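Local coordinates for protein dihydroneopterin triphosphate diphosphatase (Escherichia coli O157:H7, PDB 5U7F) that probably hydrolyses dihydroneopterin triphosphate to the monophosphate and pyrophosphate, a folate biosynthesis step, with divalent metal ions at a Nudix site that holds cobalt here, at residues 11-15 and 52-57; 15-21 and 105-110; 22-26 and 124-129; 36-40 and 117-122; 101-105 and 140-145. All blocks are in the same frame, centred on the assembly; numbering follows the deposited sequence.

Contact 1. Residues 11-15 and 52-57; sequences SILVV and AAMREV. With CO (cobalt (II) ion), chain D; CO (cobalt (II) ion), chain E.
A52 meets I12 first: its CB lies 4.2 Å from I12 CG1. One residue on, A53 brings the helix close to the strand, its CA 3.6 Å from I12 CD1 and its CB 3.7 Å from V14 CG2. R55 keeps off the strand and turns its guanidinium to E56. R55 NH1 reaches E56 OE2 at 2.8 Å from above the carboxylate plane, a salt bridge, while R55 NH2 bridges to E47. E56 CB rests against I12 CD1, and a bend at chi2 (-75°) carries the carboxylate away to the metals, where OE1 binds the cobalt of chain E at 2.1 Å and OE2 that of chain D at the same length. E60 and E117 share the chain E ion. One residue of this Nudix-box helix thus packs on the strand through CB and binds metal through its carboxylate. V57 finishes the run, with CG2 3.9 Å from V14 CG1 and the two side chains at about a right angle. Residues 52-57 of helix 49-61 cross strand residues 11-15 at 61° on one face of the sheet, where F103 of strand 97-107 packs beside I12; on the opposite face L13 and V15 meet helix 136-147.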
# COMPACT_ATOMS: atom_id res chain seq x y z
N SER A 11 5.21 -4.10 8.26
CA SER A 11 4.09 -3.81 7.37
C SER A 11 4.38 -4.25 5.93
O SER A 11 5.50 -4.67 5.59
CB SER A 11 3.77 -2.32 7.42
OG SER A 11 4.76 -1.57 6.74
N ILE A 12 3.34 -4.18 5.12
CA ILE A 12 3.42 -4.45 3.70
C ILE A 12 2.87 -3.26 2.94
O ILE A 12 2.11 -2.44 3.47
CB ILE A 12 2.67 -5.76 3.31
CG1 ILE A 12 1.21 -5.76 3.75
CG2 ILE A 12 3.38 -6.96 3.92
CD1 ILE A 12 0.27 -5.06 2.82
N LEU A 13 3.35 -3.12 1.71
CA LEU A 13 2.90 -2.11 0.77
C LEU A 13 2.53 -2.85 -0.50
O LEU A 13 3.31 -3.67 -0.96
CB LEU A 13 3.99 -1.08 0.50
CG LEU A 13 3.84 -0.18 -0.74
CD1 LEU A 13 2.91 0.90 -0.38
CD2 LEU A 13 5.18 0.38 -1.17
N VAL A 14 1.33 -2.62 -1.04
CA VAL A 14 0.95 -3.24 -2.32
C VAL A 14 0.67 -2.14 -3.33
O VAL A 14 -0.29 -1.36 -3.21
CB VAL A 14 -0.28 -4.16 -2.20
CG1 VAL A 14 -0.60 -4.77 -3.57
CG2 VAL A 14 -0.04 -5.25 -1.17
N VAL A 15 1.55 -2.03 -4.31
CA VAL A 15 1.33 -1.07 -5.37
C VAL A 15 0.41 -1.69 -6.39
O VAL A 15 0.76 -2.65 -7.09
CB VAL A 15 2.66 -0.61 -6.01
CG1 VAL A 15 2.40 0.43 -7.04
CG2 VAL A 15 3.59 -0.01 -4.95
N ALA A 52 -0.49 -11.15 4.51
CA ALA A 52 -0.97 -9.88 4.99
C ALA A 52 -1.35 -9.00 3.80
O ALA A 52 -2.36 -8.31 3.82
CB ALA A 52 0.08 -9.21 5.87
N ALA A 53 -0.53 -9.05 2.77
CA ALA A 53 -0.75 -8.30 1.56
C ALA A 53 -2.09 -8.69 0.91
O ALA A 53 -2.92 -7.83 0.64
CB ALA A 53 0.40 -8.51 0.59
N MET A 54 -2.31 -9.99 0.72
CA MET A 54 -3.57 -10.44 0.14
C MET A 54 -4.74 -10.03 1.03
O MET A 54 -5.77 -9.60 0.52
CB MET A 54 -3.57 -11.95 -0.06
CG MET A 54 -2.92 -12.37 -1.38
SD MET A 54 -3.35 -14.06 -1.83
CE MET A 54 -2.99 -14.93 -0.30
N ARG A 55 -4.56 -10.10 2.35
CA ARG A 55 -5.65 -9.78 3.26
C ARG A 55 -6.00 -8.31 3.19
O ARG A 55 -7.17 -7.97 3.09
CB ARG A 55 -5.32 -10.16 4.68
CG ARG A 55 -6.42 -9.74 5.67
CD ARG A 55 -6.07 -10.02 7.08
NE ARG A 55 -4.69 -9.62 7.38
CZ ARG A 55 -4.30 -8.38 7.62
NH1 ARG A 55 -5.18 -7.38 7.64
NH2 ARG A 55 -3.02 -8.14 7.87
N GLU A 56 -5.00 -7.44 3.28
CA GLU A 56 -5.22 -6.00 3.23
C GLU A 56 -5.82 -5.56 1.89
O GLU A 56 -6.59 -4.62 1.82
CB GLU A 56 -3.91 -5.27 3.49
CG GLU A 56 -3.41 -5.45 4.90
CD GLU A 56 -4.17 -4.62 5.96
OE1 GLU A 56 -4.87 -3.68 5.56
OE2 GLU A 56 -4.05 -4.90 7.19
N VAL A 57 -5.45 -6.24 0.81
CA VAL A 57 -5.99 -5.87 -0.49
C VAL A 57 -7.49 -6.19 -0.50
O VAL A 57 -8.29 -5.39 -1.00
CB VAL A 57 -5.25 -6.57 -1.64
CG1 VAL A 57 -6.04 -6.45 -2.96
CG2 VAL A 57 -3.85 -5.97 -1.78
CO CO D . -4.40 -3.93 9.04
CO CO E . -5.67 -2.02 6.49
O HOH W 1 -6.04 -5.30 9.36
O HOH W 2 -4.85 -3.09 11.12
O HOH W 3 -5.89 -2.87 8.20
O HOH W 4 -2.94 -5.24 9.88
O HOH W 5 -7.60 -2.91 6.19

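Contact 2. Residues 15-21 and 105-110; sequences VIYAQDT and LALPHE
I16 and L105 lie side by side and point the same way, CG1 of I16 being 4.2 Å from CD2 of L105; I16 CG2 then meets L107 CD1 at 3.9 Å. V57 and V61 of helix 49-61 cover this face. On the other face the Y17 ring lies over A106, whose CA sits 4.2 Å from the ring centroid in a CH-pi contact. Four backbone bonds join the two strands: L105 N to V15 O, Y17 N to L105 O, L107 N to Y17 O and Q19 N to L107 O. The shortest, from Q19 N to L107 O, is 2.7 Å. A18, the last residue of its strand, packs CB on CG and the backbone N of E110. Here the polar rim begins. H109 ND1 gives a 2.8 Å bond to D20 OD2, met from above the carboxylate plane with the two planes 79° apart, and a water joins D20 OD2 to E110 N. T21 OG1 donates to the anti lone pair of E110 OE2 at 2.7 Å; R23 supplies that oxygen with a salt bridge. Neighbouring parallel strands of this kind belong to the mixed central sheet of the Nudix fold.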
# COMPACT_ATOMS: atom_id res chain seq x y z
N VAL A 15 1.55 -2.03 -4.31
CA VAL A 15 1.33 -1.07 -5.37
C VAL A 15 0.41 -1.69 -6.39
O VAL A 15 0.76 -2.65 -7.09
CB VAL A 15 2.66 -0.61 -6.01
CG1 VAL A 15 2.40 0.43 -7.04
CG2 VAL A 15 3.59 -0.01 -4.95
N ILE A 16 -0.80 -1.13 -6.43
CA ILE A 16 -1.83 -1.51 -7.39
C ILE A 16 -1.81 -0.59 -8.61
O ILE A 16 -1.79 0.63 -8.52
CB ILE A 16 -3.23 -1.49 -6.73
CG1 ILE A 16 -3.27 -2.52 -5.61
CG2 ILE A 16 -4.33 -1.80 -7.77
CD1 ILE A 16 -4.57 -2.64 -4.87
N TYR A 17 -1.83 -1.21 -9.79
CA TYR A 17 -1.80 -0.44 -11.02
C TYR A 17 -2.48 -1.21 -12.13
O TYR A 17 -2.66 -2.41 -12.06
CB TYR A 17 -0.38 -0.07 -11.42
CG TYR A 17 0.48 -1.24 -11.88
CD1 TYR A 17 1.04 -2.12 -10.97
CD2 TYR A 17 0.72 -1.45 -13.23
CE1 TYR A 17 1.82 -3.19 -11.39
CE2 TYR A 17 1.49 -2.50 -13.66
CZ TYR A 17 2.04 -3.38 -12.75
OH TYR A 17 2.83 -4.42 -13.17
N ALA A 18 -2.93 -0.46 -13.14
CA ALA A 18 -3.59 -1.08 -14.27
C ALA A 18 -2.56 -1.37 -15.34
O ALA A 18 -1.82 -0.47 -15.74
CB ALA A 18 -4.67 -0.17 -14.83
N GLN A 19 -2.57 -2.59 -15.83
CA GLN A 19 -1.64 -3.01 -16.88
C GLN A 19 -1.79 -2.23 -18.20
O GLN A 19 -0.81 -1.86 -18.83
CB GLN A 19 -1.80 -4.49 -17.16
CG GLN A 19 -0.80 -5.05 -18.20
CD GLN A 19 0.67 -4.83 -17.81
OE1 GLN A 19 1.02 -4.84 -16.64
NE2 GLN A 19 1.53 -4.65 -18.81
N ASP A 20 -3.01 -1.98 -18.65
CA ASP A 20 -3.16 -1.31 -19.94
C ASP A 20 -2.75 0.18 -19.90
O ASP A 20 -2.01 0.63 -20.76
CB ASP A 20 -4.59 -1.50 -20.46
CG ASP A 20 -5.64 -0.80 -19.60
OD1 ASP A 20 -5.28 -0.23 -18.54
OD2 ASP A 20 -6.82 -0.83 -20.01
N THR A 21 -3.18 0.95 -18.88
CA THR A 21 -2.86 2.38 -18.83
C THR A 21 -1.60 2.71 -18.03
O THR A 21 -1.05 3.81 -18.15
CB THR A 21 -3.97 3.18 -18.19
OG1 THR A 21 -4.15 2.74 -16.83
CG2 THR A 21 -5.28 3.05 -19.00
N LEU A 105 0.68 -5.38 -7.69
CA LEU A 105 -0.52 -6.04 -8.17
C LEU A 105 -1.03 -5.34 -9.43
O LEU A 105 -1.44 -4.19 -9.40
CB LEU A 105 -1.61 -6.10 -7.10
CG LEU A 105 -2.97 -6.65 -7.56
CD1 LEU A 105 -2.82 -8.10 -8.00
CD2 LEU A 105 -4.02 -6.51 -6.49
N ALA A 106 -0.98 -6.08 -10.53
CA ALA A 106 -1.36 -5.57 -11.83
C ALA A 106 -2.80 -6.00 -12.09
O ALA A 106 -3.08 -7.18 -12.06
CB ALA A 106 -0.43 -6.12 -12.89
N LEU A 107 -3.70 -5.03 -12.25
CA LEU A 107 -5.04 -5.33 -12.71
C LEU A 107 -5.06 -5.18 -14.22
O LEU A 107 -4.25 -4.44 -14.79
CB LEU A 107 -6.07 -4.40 -12.08
CG LEU A 107 -6.03 -4.34 -10.55
CD1 LEU A 107 -7.07 -3.35 -10.06
CD2 LEU A 107 -6.25 -5.72 -9.92
N PRO A 108 -5.97 -5.89 -14.90
CA PRO A 108 -5.93 -5.75 -16.36
C PRO A 108 -6.37 -4.39 -16.85
O PRO A 108 -5.85 -3.91 -17.87
CB PRO A 108 -6.89 -6.85 -16.85
CG PRO A 108 -7.71 -7.23 -15.67
CD PRO A 108 -6.86 -6.97 -14.46
N HIS A 109 -7.28 -3.75 -16.12
CA HIS A 109 -7.83 -2.45 -16.47
C HIS A 109 -8.05 -1.63 -15.20
O HIS A 109 -8.19 -2.19 -14.11
CB HIS A 109 -9.17 -2.57 -17.22
CG HIS A 109 -9.12 -3.41 -18.46
ND1 HIS A 109 -8.69 -2.92 -19.68
CD2 HIS A 109 -9.45 -4.71 -18.67
CE1 HIS A 109 -8.76 -3.88 -20.58
NE2 HIS A 109 -9.21 -4.98 -20.00
N GLU A 110 -8.12 -0.32 -15.34
CA GLU A 110 -8.63 0.52 -14.26
C GLU A 110 -10.03 0.00 -13.95
O GLU A 110 -10.70 -0.56 -14.83
CB GLU A 110 -8.63 2.01 -14.64
CG GLU A 110 -7.23 2.48 -15.03
CD GLU A 110 -7.16 3.93 -15.43
OE1 GLU A 110 -8.14 4.67 -15.25
OE2 GLU A 110 -6.09 4.33 -15.94
O HOH W 6 -8.57 0.63 -18.00

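Contact 3. Residues 22-26 and 124-129; sequences KRVLM and LDAPAA
A129 CB sits against both V24 and M26, 3.8 Å from V24 CB and 3.6 Å from M26 CG, where the edge of the Nudix sheet passes into a helix: strand 118-125 pairs antiparallel with strand 23-29 and then runs straight into helix 126-132. M26 and L124 cross at about a right angle, L124 CD1 coming to M26 CG from the strand while A129 reaches the same methylene from the helix. Bends at chi2 and chi3 (-63° and -65°) fold the rest of the methionine back, which keeps SD alongside A129 CB and brings CE near the A129 carbonyl. V24 CG1 lies by A129 CB, and its CG2 turns to the start of the helix, 4.0 Å from A126 CB. R23 lays its extended CB-CG-CD chain along the backbone of L124, and its charged end goes on to a salt bridge with E110. V24 and L124 are the hydrogen-bonded pair of the two strands: V24 N to L124 O is short, 2.6 Å, and almost straight at 174°, and L124 N returns to V24 O at 2.9 Å. I142 and V146 of helix 136-147 pack on this same group of small side chains. D125 caps the new helix as its N-cap residue, OD1 accepting from A128 N. Beside the start of the helix one water links the two chains, donating to K22 O and accepting from A126 N at 2.8 Å.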
# COMPACT_ATOMS: atom_id res chain seq x y z
N LYS A 22 -1.19 1.76 -17.19
CA LYS A 22 -0.11 1.97 -16.21
C LYS A 22 -0.48 3.05 -15.21
O LYS A 22 0.39 3.64 -14.59
CB LYS A 22 1.19 2.32 -16.91
CG LYS A 22 1.64 1.26 -17.90
CD LYS A 22 1.89 -0.06 -17.17
CE LYS A 22 2.83 -0.96 -17.95
NZ LYS A 22 2.30 -1.27 -19.32
N ARG A 23 -1.77 3.32 -15.04
CA ARG A 23 -2.14 4.26 -14.00
C ARG A 23 -2.09 3.54 -12.65
O ARG A 23 -2.30 2.33 -12.59
CB ARG A 23 -3.53 4.84 -14.26
CG ARG A 23 -3.52 6.01 -15.25
CD ARG A 23 -4.71 6.97 -15.00
NE ARG A 23 -4.93 7.88 -16.11
CZ ARG A 23 -5.56 7.54 -17.23
NH1 ARG A 23 -6.06 6.32 -17.38
NH2 ARG A 23 -5.71 8.43 -18.20
N VAL A 24 -1.85 4.31 -11.59
CA VAL A 24 -1.67 3.83 -10.22
C VAL A 24 -2.81 4.29 -9.32
O VAL A 24 -3.18 5.45 -9.33
CB VAL A 24 -0.34 4.33 -9.66
CG1 VAL A 24 -0.14 3.93 -8.25
CG2 VAL A 24 0.79 3.76 -10.51
N LEU A 25 -3.38 3.33 -8.61
CA LEU A 25 -4.49 3.56 -7.71
C LEU A 25 -3.99 4.16 -6.41
O LEU A 25 -3.18 3.55 -5.72
CB LEU A 25 -5.21 2.23 -7.45
CG LEU A 25 -6.28 2.29 -6.37
CD1 LEU A 25 -7.43 3.21 -6.78
CD2 LEU A 25 -6.77 0.93 -5.98
N MET A 26 -4.48 5.35 -6.09
CA MET A 26 -4.06 6.03 -4.87
C MET A 26 -5.26 6.32 -4.00
O MET A 26 -6.35 6.70 -4.50
CB MET A 26 -3.32 7.30 -5.23
CG MET A 26 -2.07 7.04 -6.03
SD MET A 26 -0.81 6.07 -5.13
CE MET A 26 -0.44 7.25 -3.85
N LEU A 124 -4.07 7.57 -11.14
CA LEU A 124 -3.12 8.58 -11.57
C LEU A 124 -2.01 7.97 -12.40
O LEU A 124 -1.63 6.83 -12.13
CB LEU A 124 -2.49 9.28 -10.37
CG LEU A 124 -3.47 9.96 -9.43
CD1 LEU A 124 -2.81 10.25 -8.07
CD2 LEU A 124 -3.93 11.23 -10.08
N ASP A 125 -1.44 8.73 -13.33
CA ASP A 125 -0.24 8.24 -14.00
C ASP A 125 0.85 8.13 -12.94
O ASP A 125 0.84 8.85 -11.92
CB ASP A 125 0.20 9.14 -15.16
CG ASP A 125 0.54 10.55 -14.73
OD1 ASP A 125 1.69 10.81 -14.27
OD2 ASP A 125 -0.33 11.43 -14.90
N ALA A 126 1.76 7.21 -13.18
CA ALA A 126 2.70 6.78 -12.14
C ALA A 126 3.56 7.91 -11.59
O ALA A 126 3.73 8.02 -10.37
CB ALA A 126 3.56 5.62 -12.65
N PRO A 127 4.11 8.78 -12.46
CA PRO A 127 4.87 9.92 -11.97
C PRO A 127 4.05 10.83 -11.07
O PRO A 127 4.61 11.40 -10.13
CB PRO A 127 5.27 10.66 -13.24
CG PRO A 127 5.33 9.61 -14.27
CD PRO A 127 4.22 8.65 -13.93
N ALA A 128 2.76 10.97 -11.35
CA ALA A 128 1.91 11.83 -10.55
C ALA A 128 1.61 11.18 -9.21
O ALA A 128 1.57 11.86 -8.18
CB ALA A 128 0.62 12.15 -11.27
N ALA A 129 1.37 9.86 -9.23
CA ALA A 129 1.07 9.14 -8.01
C ALA A 129 2.30 9.23 -7.13
O ALA A 129 2.20 9.47 -5.92
CB ALA A 129 0.71 7.70 -8.29
O HOH W 7 1.75 5.58 -15.51

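Contact 4. Residues 36-40 and 117-122; sequences WQSVT and EHLAYK. With CO (cobalt (II) ion), chain F; CO (cobalt (II) ion), chain E.
W36 lays the far corner of its indole against the other strand: CZ3 touches K122 CG at 3.9 Å and CH2 touches A120 CB at 4.1 Å, both obliquely, while the Y121 backbone carbon comes in at the ring edge. CB and CG of K122 lie by the indole, and beyond them the bend at chi2 (-68°) leads the amine away. Further along, the contact turns polar. Q37 and H118 meet at about a right angle, and H118 NE2 donates to Q37 OE1 over 3.0 Å, at 163°, in the carbonyl plane on a lone pair and close to the imidazole plane. That oxygen is gripped by more than one partner: R29 NH1 also bonds to it, and a water donates to it at 2.9 Å. This same water accepts from T40 N and binds the cobalt of chain F, which makes Q37 a second-shell residue of the metal site. The ion itself is held by T40 O at 2.0 Å and by E117 OE1, with E60 as a further ligand. E117, extended beyond CG, spans two metals, for its OE2 binds the cobalt of chain E 2.1 Å away, where E56 and E60 join it. A second water on the chain F ion lies 2.7 Å from T40 OG1. Nudix-box glutamates and a backbone carbonyl gathered round metal ions, joined here by E117, are typical of a Nudix hydrolase active site.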
# COMPACT_ATOMS: atom_id res chain seq x y z
N TRP A 36 -2.16 10.56 0.54
CA TRP A 36 -2.55 9.54 -0.43
C TRP A 36 -1.48 8.44 -0.57
O TRP A 36 -0.28 8.72 -0.55
CB TRP A 36 -2.79 10.15 -1.78
CG TRP A 36 -3.90 11.14 -1.77
CD1 TRP A 36 -3.89 12.37 -1.16
CD2 TRP A 36 -5.18 11.01 -2.39
NE1 TRP A 36 -5.10 13.01 -1.38
CE2 TRP A 36 -5.90 12.20 -2.14
CE3 TRP A 36 -5.79 10.00 -3.14
CZ2 TRP A 36 -7.21 12.40 -2.59
CZ3 TRP A 36 -7.09 10.21 -3.61
CH2 TRP A 36 -7.78 11.40 -3.33
N GLN A 37 -1.94 7.22 -0.74
CA GLN A 37 -1.04 6.04 -0.72
C GLN A 37 -1.60 4.88 -1.48
O GLN A 37 -2.82 4.82 -1.75
CB GLN A 37 -0.81 5.61 0.72
CG GLN A 37 -2.09 5.35 1.46
CD GLN A 37 -1.93 4.53 2.73
OE1 GLN A 37 -2.93 4.14 3.36
NE2 GLN A 37 -0.69 4.31 3.14
N SER A 38 -0.74 3.94 -1.84
CA SER A 38 -1.16 2.61 -2.23
C SER A 38 -1.63 1.84 -0.96
O SER A 38 -1.70 2.42 0.14
CB SER A 38 -0.01 1.87 -2.95
OG SER A 38 0.66 2.74 -3.87
N VAL A 39 -2.01 0.58 -1.12
CA VAL A 39 -2.45 -0.21 0.03
C VAL A 39 -1.28 -0.51 0.98
O VAL A 39 -0.25 -0.99 0.54
CB VAL A 39 -3.11 -1.51 -0.44
CG1 VAL A 39 -3.31 -2.50 0.68
CG2 VAL A 39 -4.46 -1.20 -1.09
N THR A 40 -1.42 -0.18 2.27
CA THR A 40 -0.41 -0.56 3.28
C THR A 40 -1.14 -1.24 4.42
O THR A 40 -2.33 -1.04 4.59
CB THR A 40 0.43 0.63 3.82
OG1 THR A 40 -0.40 1.51 4.59
CG2 THR A 40 1.10 1.39 2.71
N GLU A 117 -11.06 1.65 4.38
CA GLU A 117 -10.14 2.32 5.29
C GLU A 117 -9.88 3.78 4.91
O GLU A 117 -9.25 4.53 5.67
CB GLU A 117 -8.81 1.51 5.32
CG GLU A 117 -7.76 1.95 6.33
CD GLU A 117 -6.53 1.02 6.36
OE1 GLU A 117 -5.42 1.46 5.95
OE2 GLU A 117 -6.68 -0.16 6.80
N HIS A 118 -10.36 4.21 3.74
CA HIS A 118 -9.97 5.49 3.17
C HIS A 118 -11.16 6.43 2.89
O HIS A 118 -12.29 6.03 3.09
CB HIS A 118 -9.20 5.24 1.88
CG HIS A 118 -7.89 4.54 2.10
ND1 HIS A 118 -7.79 3.18 2.26
CD2 HIS A 118 -6.63 5.03 2.24
CE1 HIS A 118 -6.53 2.85 2.46
NE2 HIS A 118 -5.80 3.95 2.44
N LEU A 119 -10.88 7.63 2.41
CA LEU A 119 -11.92 8.64 2.17
C LEU A 119 -12.35 8.72 0.70
O LEU A 119 -13.47 9.15 0.37
CB LEU A 119 -11.42 10.00 2.64
CG LEU A 119 -11.18 10.20 4.14
CD1 LEU A 119 -10.44 11.49 4.40
CD2 LEU A 119 -12.49 10.20 4.91
N ALA A 120 -11.45 8.30 -0.19
CA ALA A 120 -11.55 8.54 -1.64
C ALA A 120 -10.47 7.74 -2.35
O ALA A 120 -9.51 7.33 -1.69
CB ALA A 120 -11.36 9.97 -1.98
N TYR A 121 -10.62 7.55 -3.66
CA TYR A 121 -9.57 6.92 -4.48
C TYR A 121 -9.43 7.69 -5.81
O TYR A 121 -10.37 8.35 -6.29
CB TYR A 121 -9.87 5.44 -4.73
CG TYR A 121 -10.97 5.18 -5.73
CD1 TYR A 121 -12.30 5.08 -5.34
CD2 TYR A 121 -10.67 5.00 -7.07
CE1 TYR A 121 -13.31 4.83 -6.26
CE2 TYR A 121 -11.68 4.75 -8.01
CZ TYR A 121 -13.00 4.66 -7.59
OH TYR A 121 -13.99 4.41 -8.53
N LYS A 122 -8.23 7.63 -6.37
CA LYS A 122 -7.94 8.21 -7.69
C LYS A 122 -6.98 7.32 -8.48
O LYS A 122 -6.05 6.74 -7.91
CB LYS A 122 -7.34 9.61 -7.54
CG LYS A 122 -8.34 10.70 -7.27
CD LYS A 122 -9.24 10.94 -8.49
CE LYS A 122 -10.24 12.06 -8.26
NZ LYS A 122 -11.33 12.03 -9.27
CO CO F . -3.73 0.23 5.39
CO CO E . -5.67 -2.02 6.49
O HOH W 8 -3.46 1.32 3.50
O HOH W 9 -2.19 1.25 6.55
O HOH W 3 -5.89 -2.87 8.20
O HOH W 5 -7.60 -2.91 6.19

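Contact 5. Residues 101-105 and 140-145; sequences SWFCL and QAIEQF
Q140 OE1, lying by W102 CH2, accepts a hydrogen bond from R77 NH1 of strand 72-82, and Q144 OE1 takes a weak one from the same nitrogen; both glutamines lean on the edge of the W102 indole as they do so. Q140 CG is 3.8 Å from W102 CH2, its amide plane almost perpendicular to the ring, and Q144 OE1 lies in the ring plane 3.7 Å from W102 CZ3. The indole owes its place to a small chi2 (-7°): CD1 stays close to CA, and the benzo half swings out over the helix. There A141 CB sits over the middle of the six-membered ring, 3.7 Å from its centroid and only 11° off the normal, a CH-pi contact over the ring face. NE1 of the tryptophan faces the other way and bonds to E100. This is how helix 136-147 packs on the sheet of the Nudix fold, residues 140-145 crossing strand residues 101-105 at 51°; helix 49-61 covers the opposite face, where F103 points. F145, one turn after A141, completes the row. Its CE2 meets the W102 ring at the edge, 3.8 Å from CE3, and the two side chains cross at about a right angle. C104 SG lies near CD1 and CG of the same phenyl ring, 4.4 Å from its centroid, in an oblique sulfur-aromatic contact. That sulfur is disulfide-bonded to C75 of strand 72-82, and the F145 side chain touches C75 too.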
# COMPACT_ATOMS: atom_id res chain seq x y z
N SER A 101 7.65 -4.31 3.57
CA SER A 101 7.93 -5.17 2.40
C SER A 101 7.00 -4.87 1.23
O SER A 101 5.79 -4.68 1.43
CB SER A 101 7.83 -6.65 2.81
OG SER A 101 8.83 -6.92 3.77
N TRP A 102 7.55 -4.87 0.02
CA TRP A 102 6.83 -4.35 -1.15
C TRP A 102 6.26 -5.48 -1.99
O TRP A 102 6.93 -6.49 -2.23
CB TRP A 102 7.73 -3.49 -2.05
CG TRP A 102 8.21 -2.22 -1.47
CD1 TRP A 102 7.84 -1.67 -0.26
CD2 TRP A 102 9.18 -1.34 -2.02
NE1 TRP A 102 8.51 -0.50 -0.05
CE2 TRP A 102 9.34 -0.27 -1.12
CE3 TRP A 102 9.95 -1.35 -3.19
CZ2 TRP A 102 10.21 0.79 -1.36
CZ3 TRP A 102 10.80 -0.29 -3.43
CH2 TRP A 102 10.94 0.75 -2.51
N PHE A 103 5.04 -5.27 -2.47
CA PHE A 103 4.37 -6.15 -3.43
C PHE A 103 3.77 -5.30 -4.58
O PHE A 103 3.54 -4.09 -4.44
CB PHE A 103 3.27 -6.96 -2.75
CG PHE A 103 3.75 -7.89 -1.68
CD1 PHE A 103 4.05 -7.41 -0.40
CD2 PHE A 103 3.94 -9.23 -1.94
CE1 PHE A 103 4.51 -8.27 0.58
CE2 PHE A 103 4.40 -10.10 -0.95
CZ PHE A 103 4.68 -9.63 0.29
N CYS A 104 3.51 -5.96 -5.71
CA CYS A 104 2.98 -5.29 -6.89
C CYS A 104 1.74 -6.07 -7.30
O CYS A 104 1.70 -7.29 -7.17
CB CYS A 104 4.05 -5.24 -8.01
SG CYS A 104 5.77 -4.98 -7.39
N LEU A 105 0.68 -5.38 -7.69
CA LEU A 105 -0.52 -6.04 -8.17
C LEU A 105 -1.03 -5.34 -9.43
O LEU A 105 -1.44 -4.19 -9.40
CB LEU A 105 -1.61 -6.10 -7.10
CG LEU A 105 -2.97 -6.65 -7.56
CD1 LEU A 105 -2.82 -8.10 -8.00
CD2 LEU A 105 -4.02 -6.51 -6.49
N GLN A 140 9.10 5.49 -4.03
CA GLN A 140 10.18 4.71 -4.62
C GLN A 140 9.64 3.42 -5.26
O GLN A 140 10.10 3.00 -6.33
CB GLN A 140 11.24 4.39 -3.57
CG GLN A 140 12.50 3.74 -4.15
CD GLN A 140 13.63 3.52 -3.11
OE1 GLN A 140 14.34 2.52 -3.16
NE2 GLN A 140 13.80 4.47 -2.21
N ALA A 141 8.65 2.80 -4.64
CA ALA A 141 8.09 1.56 -5.15
C ALA A 141 7.37 1.83 -6.48
O ALA A 141 7.53 1.06 -7.42
CB ALA A 141 7.16 0.92 -4.14
N ILE A 142 6.63 2.92 -6.56
CA ILE A 142 5.94 3.28 -7.81
C ILE A 142 7.00 3.49 -8.90
O ILE A 142 6.89 2.98 -10.03
CB ILE A 142 5.06 4.54 -7.61
CG1 ILE A 142 3.89 4.21 -6.69
CG2 ILE A 142 4.51 5.08 -8.98
CD1 ILE A 142 3.10 5.45 -6.22
N GLU A 143 8.07 4.20 -8.56
CA GLU A 143 9.11 4.54 -9.54
C GLU A 143 9.80 3.30 -10.05
O GLU A 143 10.04 3.15 -11.27
CB GLU A 143 10.14 5.51 -8.95
CG GLU A 143 9.56 6.91 -8.67
CD GLU A 143 10.51 7.88 -7.96
OE1 GLU A 143 11.39 7.45 -7.17
OE2 GLU A 143 10.37 9.10 -8.18
N GLN A 144 10.09 2.37 -9.17
CA GLN A 144 10.90 1.23 -9.55
C GLN A 144 10.11 0.08 -10.16
O GLN A 144 10.69 -0.72 -10.90
CB GLN A 144 11.71 0.76 -8.34
CG GLN A 144 12.74 1.79 -7.92
CD GLN A 144 13.59 1.31 -6.75
OE1 GLN A 144 13.25 0.33 -6.08
NE2 GLN A 144 14.71 1.99 -6.51
N PHE A 145 8.81 -0.02 -9.87
CA PHE A 145 8.06 -1.21 -10.30
C PHE A 145 6.87 -0.91 -11.19
O PHE A 145 6.32 -1.82 -11.79
CB PHE A 145 7.61 -2.00 -9.07
CG PHE A 145 8.75 -2.70 -8.37
CD1 PHE A 145 9.14 -3.98 -8.76
CD2 PHE A 145 9.44 -2.08 -7.36
CE1 PHE A 145 10.21 -4.62 -8.13
CE2 PHE A 145 10.50 -2.72 -6.73
CZ PHE A 145 10.89 -3.98 -7.12

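From the N terminus, strand 10-18 opens contacts 1 and 2, sharing V15. Contact 1 closes first, when helix 49-61 comes back against one face of the sheet. Contacts 3 and 4 have opened by then, at 22-26 and 36-40, so contact 1 crosses contacts 2, 3 and 4. Strand 97-107 then opens contact 5 at 101-105 and closes contact 2 at 105-110. Contact 4 closes at 117-122 and contact 3 at 124-129, which leaves 4 inside 3. Contact 5 closes last at 140-145, crossing 2, 3 and 4 but following 1 in series. Contacts 1 and 5 fix helices to opposite faces; 2 and 3 pair neighbouring strands, 3 also reaching helix 126-132, and 4 spans strands 36-42 and 118-125.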